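Local coordinates for protein beta-lactamase (Chitinophaga pinensis, PDB 6N36) that probably hydrolyses the beta-lactam ring of antibiotics, as a metallo-beta-lactamase superfamily member with two zinc ions bound, at residues Ser17-Pro22 against Asp59-Ala64; Asn28-Gly33 against Lys67-Lys72. All coordinates share one frame; numbering follows the deposited sequence. Where two conformers were deposited one is given.

Contact 1 (Ser17-Pro22 against Asp59-Ala64); sequences SADYQP and DTLIKA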
loop_
_atom_site.group_PDB
_atom_site.type_symbol
_atom_site.label_atom_id
_atom_site.label_comp_id
_atom_site.label_asym_id
_atom_site.label_seq_id
_atom_site.Cartn_x
_atom_site.Cartn_y
_atom_site.Cartn_z
ATOM N N SER A 17 -2.525 8.706 12.366
ATOM C CA SER A 17 -2.186 10.143 12.228
ATOM C C SER A 17 -0.920 10.471 13.033
ATOM O O SER A 17 -0.405 11.589 12.871
ATOM C CB SER A 17 -3.378 10.988 12.639
ATOM O OG SER A 17 -4.363 10.947 11.609
ATOM N N ALA A 18 -0.463 9.553 13.890
ATOM C CA ALA A 18 0.687 9.774 14.810
ATOM C C ALA A 18 1.966 9.944 13.981
ATOM O O ALA A 18 2.242 9.130 13.097
ATOM C CB ALA A 18 0.852 8.647 15.793
ATOM N N ASP A 19 2.770 10.933 14.312
ATOM C CA ASP A 19 4.014 11.188 13.559
ATOM C C ASP A 19 4.999 10.055 13.828
ATOM O O ASP A 19 4.924 9.343 14.850
ATOM C CB ASP A 19 4.577 12.565 13.894
ATOM C CG ASP A 19 5.518 13.148 12.861
ATOM O OD1 ASP A 19 5.745 12.515 11.788
ATOM O OD2 ASP A 19 6.045 14.210 13.148
ATOM N N TYR A 20 5.867 9.835 12.854
ATOM C CA TYR A 20 6.962 8.864 12.945
ATOM C C TYR A 20 8.143 9.436 12.159
ATOM O O TYR A 20 7.899 9.924 11.040
ATOM C CB TYR A 20 6.466 7.503 12.450
ATOM C CG TYR A 20 7.432 6.404 12.782
ATOM C CD1 TYR A 20 7.465 5.863 14.054
ATOM C CD2 TYR A 20 8.355 5.938 11.865
ATOM C CE1 TYR A 20 8.371 4.877 14.393
ATOM C CE2 TYR A 20 9.265 4.945 12.177
ATOM C CZ TYR A 20 9.272 4.403 13.453
ATOM O OH TYR A 20 10.173 3.465 13.854
ATOM N N GLN A 21 9.354 9.253 12.674
ATOM C CA GLN A 21 10.614 9.743 12.065
ATOM C C GLN A 21 10.809 9.011 10.739
ATOM O O GLN A 21 10.946 7.802 10.738
ATOM C CB GLN A 21 11.776 9.455 13.032
ATOM C CG GLN A 21 13.122 10.009 12.592
ATOM C CD GLN A 21 14.250 9.919 13.607
ATOM O OE1 GLN A 21 15.415 9.821 13.245
ATOM N NE2 GLN A 21 13.932 9.922 14.893
ATOM N N PRO A 22 10.878 9.700 9.592
ATOM C CA PRO A 22 11.120 8.978 8.348
ATOM C C PRO A 22 12.542 8.413 8.340
ATOM O O PRO A 22 13.462 8.889 8.999
ATOM C CB PRO A 22 10.938 10.039 7.268
ATOM C CG PRO A 22 11.261 11.325 7.967
ATOM C CD PRO A 22 10.752 11.140 9.382
ATOM N N ASP A 59 -1.035 14.610 3.329
ATOM C CA ASP A 59 -0.157 15.321 2.347
ATOM C C ASP A 59 0.800 16.241 3.104
ATOM O O ASP A 59 2.005 16.351 2.696
ATOM C CB ASP A 59 -0.994 16.017 1.278
ATOM C CG ASP A 59 -2.052 16.974 1.828
ATOM O OD1 ASP A 59 -2.901 16.529 2.623
ATOM O OD2 ASP A 59 -2.052 18.171 1.406
ATOM N N THR A 60 0.351 16.893 4.171
ATOM C CA THR A 60 1.222 17.774 4.967
ATOM C C THR A 60 2.397 16.978 5.543
ATOM O O THR A 60 3.574 17.491 5.487
ATOM C CB THR A 60 0.424 18.462 6.084
ATOM O OG1 THR A 60 -0.551 19.251 5.394
ATOM C CG2 THR A 60 1.295 19.333 6.952
ATOM N N LEU A 61 2.133 15.796 6.125
ATOM C CA LEU A 61 3.162 14.938 6.760
ATOM C C LEU A 61 4.103 14.383 5.701
ATOM O O LEU A 61 5.318 14.311 5.966
ATOM C CB LEU A 61 2.509 13.789 7.539
ATOM C CG LEU A 61 2.350 13.983 9.051
ATOM C CD1 LEU A 61 2.657 12.668 9.759
ATOM C CD2 LEU A 61 3.221 15.092 9.609
ATOM N N ILE A 62 3.559 14.011 4.562
ATOM C CA ILE A 62 4.392 13.474 3.443
ATOM C C ILE A 62 5.382 14.564 3.008
ATOM O O ILE A 62 6.589 14.259 2.933
ATOM C CB ILE A 62 3.522 13.018 2.271
ATOM C CG1 ILE A 62 2.744 11.767 2.679
ATOM C CG2 ILE A 62 4.321 12.767 0.983
ATOM C CD1 ILE A 62 1.582 11.470 1.759
ATOM N N LYS A 63 4.905 15.781 2.815
ATOM C CA LYS A 63 5.784 16.921 2.388
ATOM C C LYS A 63 6.878 17.135 3.449
ATOM O O LYS A 63 8.107 17.278 3.106
ATOM C CB LYS A 63 4.890 18.130 2.070
ATOM C CG LYS A 63 5.633 19.341 1.536
ATOM C CD LYS A 63 4.675 20.498 1.248
ATOM C CE LYS A 63 5.385 21.680 0.619
ATOM N NZ LYS A 63 6.850 21.607 0.816
ATOM N N ALA A 64 6.514 17.167 4.734
ATOM C CA ALA A 64 7.450 17.417 5.845
ATOM C C ALA A 64 8.465 16.296 5.957
ATOM O O ALA A 64 9.657 16.569 6.246
ATOM C CB ALA A 64 6.703 17.587 7.147
#
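Leu-61 lays one methyl against the carboxylate of Asp-19, with CD1 3.7 Å from OD1. Leu-61 leaves helix 58-69 on the side facing the 17-22 loop, and CD1, one of the two methyls on CG, is carried against the Asp-19 side chain. The same methyl is 4.3 Å from the Asp-19 CA, and the carbonyl O of Ser-17 borders it more loosely at 4.5 Å. Only one of two deposited conformers of Leu-61 is described, and its chi1 of -98° lies off the staggered positions, so the exact fit of this branch is uncertain.

Asp-19 places its carboxylate through a CG that is anti to the backbone N (chi1 -158°), and its side chain runs at a slant to that of Leu-61. OD1 curls back over its own chain, where the N of Tyr-20 gives it a weak, bent hydrogen bond of 2.9 Å (127° at the hydrogen). Its stronger polar partner is His-65 NE2, one turn beyond Leu-61 on the helix. The ring of Tyr-20 instead leads away from the helix, meeting His-233 and bonding through OH to His-236.

The loop, which joins helix 14-17 to strand 23-26, thus rests on the outer helix of the metallo-beta-lactamase fold near the surface, burying just 111 Å² between the two segments. With no hydrogen bond across the segments themselves, Leu-61 supplies dispersion contact, while the polar grip on OD1 lies at His-65, whose imidazole, bonded also to the Ile-32 carbonyl through ND1, may well be positively charged beside this carboxylate.

Contact 2 (Asn28-Gly33 against Lys67-Lys72); sequences NLYYIG and KTLGFK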
loop_
_atom_site.group_PDB
_atom_site.type_symbol
_atom_site.label_atom_id
_atom_site.label_comp_id
_atom_site.label_asym_id
_atom_site.label_seq_id
_atom_site.Cartn_x
_atom_site.Cartn_y
_atom_site.Cartn_z
ATOM N N ASN A 28 17.393 3.207 -2.231
ATOM C CA ASN A 28 16.601 4.413 -2.568
ATOM C C ASN A 28 15.142 4.287 -2.117
ATOM O O ASN A 28 14.293 5.024 -2.648
ATOM C CB ASN A 28 16.734 4.737 -4.053
ATOM C CG ASN A 28 16.283 3.625 -4.975
ATOM O OD1 ASN A 28 16.533 2.426 -4.734
ATOM N ND2 ASN A 28 15.641 3.997 -6.054
ATOM N N LEU A 29 14.831 3.347 -1.245
ATOM C CA LEU A 29 13.467 3.178 -0.689
ATOM C C LEU A 29 13.426 3.704 0.737
ATOM O O LEU A 29 14.257 3.294 1.590
ATOM C CB LEU A 29 13.103 1.697 -0.703
ATOM C CG LEU A 29 11.831 1.352 0.052
ATOM C CD1 LEU A 29 10.588 1.942 -0.593
ATOM C CD2 LEU A 29 11.681 -0.156 0.205
ATOM N N TYR A 30 12.532 4.626 0.975
ATOM C CA TYR A 30 12.389 5.336 2.258
ATOM C C TYR A 30 10.966 5.110 2.787
ATOM O O TYR A 30 9.964 5.074 2.027
ATOM C CB TYR A 30 12.615 6.837 2.091
ATOM C CG TYR A 30 13.993 7.181 1.603
ATOM C CD1 TYR A 30 14.298 7.119 0.247
ATOM C CD2 TYR A 30 15.007 7.531 2.475
ATOM C CE1 TYR A 30 15.570 7.369 -0.228
ATOM C CE2 TYR A 30 16.281 7.840 1.996
ATOM C CZ TYR A 30 16.572 7.719 0.641
ATOM O OH TYR A 30 17.823 8.025 0.119
ATOM N N TYR A 31 10.891 5.086 4.109
ATOM C CA TYR A 31 9.634 5.089 4.879
ATOM C C TYR A 31 9.298 6.541 5.210
ATOM O O TYR A 31 10.112 7.226 5.828
ATOM C CB TYR A 31 9.742 4.294 6.175
ATOM C CG TYR A 31 8.413 4.131 6.885
ATOM C CD1 TYR A 31 7.564 3.080 6.569
ATOM C CD2 TYR A 31 7.958 5.058 7.830
ATOM C CE1 TYR A 31 6.347 2.934 7.180
ATOM C CE2 TYR A 31 6.733 4.904 8.454
ATOM C CZ TYR A 31 5.942 3.813 8.167
ATOM O OH TYR A 31 4.711 3.639 8.734
ATOM N N ILE A 32 8.153 7.049 4.798
ATOM C CA ILE A 32 7.709 8.440 5.089
ATOM C C ILE A 32 6.283 8.453 5.668
ATOM O O ILE A 32 5.630 9.490 5.629
ATOM C CB ILE A 32 7.830 9.342 3.852
ATOM C CG1 ILE A 32 6.993 8.875 2.645
ATOM C CG2 ILE A 32 9.295 9.500 3.498
ATOM C CD1 ILE A 32 6.878 9.940 1.587
ATOM N N GLY A 33 5.840 7.330 6.197
ATOM C CA GLY A 33 4.478 7.180 6.699
ATOM C C GLY A 33 4.325 7.634 8.130
ATOM O O GLY A 33 5.171 8.325 8.669
ATOM N N LYS A 67 11.008 16.565 3.236
ATOM C CA LYS A 67 11.945 17.676 3.512
ATOM C C LYS A 67 12.996 17.161 4.505
ATOM O O LYS A 67 14.224 17.409 4.310
ATOM C CB LYS A 67 11.181 18.887 4.049
ATOM C CG LYS A 67 12.055 20.089 4.374
ATOM C CD LYS A 67 11.327 21.213 5.112
ATOM C CE LYS A 67 12.282 22.067 5.928
ATOM N NZ LYS A 67 11.613 22.996 6.882
ATOM N N THR A 68 12.575 16.501 5.600
ATOM C CA THR A 68 13.513 15.945 6.607
ATOM C C THR A 68 14.587 15.073 5.940
ATOM O O THR A 68 15.745 15.132 6.368
ATOM C CB THR A 68 12.786 15.145 7.696
ATOM O OG1 THR A 68 11.997 16.120 8.385
ATOM C CG2 THR A 68 13.725 14.379 8.592
ATOM N N LEU A 69 14.215 14.260 4.935
ATOM C CA LEU A 69 15.133 13.357 4.210
ATOM C C LEU A 69 15.956 14.103 3.137
ATOM O O LEU A 69 16.890 13.434 2.604
ATOM C CB LEU A 69 14.327 12.249 3.541
ATOM C CG LEU A 69 13.616 11.283 4.504
ATOM C CD1 LEU A 69 12.737 10.323 3.691
ATOM C CD2 LEU A 69 14.613 10.549 5.355
ATOM N N GLY A 70 15.574 15.328 2.773
ATOM C CA GLY A 70 16.253 16.178 1.789
ATOM C C GLY A 70 15.695 16.032 0.387
ATOM O O GLY A 70 16.397 16.434 -0.582
ATOM N N PHE A 71 14.431 15.605 0.255
ATOM C CA PHE A 71 13.783 15.490 -1.071
ATOM C C PHE A 71 12.629 16.486 -1.166
ATOM O O PHE A 71 12.027 16.883 -0.113
ATOM C CB PHE A 71 13.255 14.084 -1.307
ATOM C CG PHE A 71 14.323 13.023 -1.188
ATOM C CD1 PHE A 71 15.315 12.965 -2.160
ATOM C CD2 PHE A 71 14.357 12.130 -0.137
ATOM C CE1 PHE A 71 16.320 12.011 -2.089
ATOM C CE2 PHE A 71 15.380 11.189 -0.046
ATOM C CZ PHE A 71 16.342 11.134 -1.033
ATOM N N LYS A 72 12.332 16.886 -2.379
ATOM C CA LYS A 72 11.234 17.826 -2.677
ATOM C C LYS A 72 9.968 17.060 -3.048
ATOM O O LYS A 72 9.969 16.260 -3.984
ATOM C CB LYS A 72 11.618 18.794 -3.795
ATOM C CG LYS A 72 12.559 19.906 -3.371
ATOM C CD LYS A 72 12.511 21.157 -4.248
ATOM C CE LYS A 72 12.068 20.919 -5.672
ATOM N NZ LYS A 72 12.894 21.699 -6.628
#
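Tyr-30 and Phe-71 form the aromatic part: a T-shaped pair in which the edge of Phe-71 is directed at the face of Tyr-30, ring centres 5.1 Å apart and planes at 65°. The Phe-71 edge sits toward the rim of the Tyr-30 face rather than over its middle, with CE2 3.7 Å from Tyr-30 CZ. Tyr-30 OH in turn lies in the plane of the Phe-71 ring, 3.6 Å from CZ. Phe-71 also meets His-48 edge-to-face, so its ring has two aromatic neighbours.

This is where helix 58-69 covers the outer face of the N-terminal sheet, one layer of the alpha/beta-beta/alpha sandwich of metallo-beta-lactamases. Alternation along strand 29-31 sends Tyr-30 to the helix while Leu-29 packs on Phe-169 in the other sheet.

Aliphatic contacts centre on Leu-69, whose CD1 serves two partners. It approaches Tyr-30 obliquely, 3.8 Å from CD2 and equally near CB, the two side chains sliding past each other in opposite directions. On Ile-32 the same methyl presses against CG2 at 3.5 Å, a tight contact. With CG1 of Ile-32 set between its backbone N and carbonyl carbon (chi1 60°), the longer branch heads for Ile-62 of the helix, and CG2 is the branch left to meet Leu-69. The Ile-32 side chain also touches Met-66.

Backbone bonds end the helix in a Schellman motif: the N-H of Gly-70, a residue with a phi of 93°, bonds to Lys-67 O, N to O 2.9 Å, and the chain turns there to bring Phe-71 back against the sheet beside Leu-69.

How the contacts relate
From the N terminus the chain runs through 17-22, then 28-33, then 59-64 and 67-72, so the two contacts cross: contact 1 closes the stretch from the loop after helix 14-17 to the front of helix 58-69, and contact 2 closes that from strand 29-31 to just past the helix end. Both use the same helix, their centres 10 Å apart. Pro-22 joins them, its CB 3.3 Å from the Tyr-31 O and its ring near Thr-68. Together they tie the loop 17-22 that leads into strand 23-26, and the first strands of the seven-stranded sheet, to one helix.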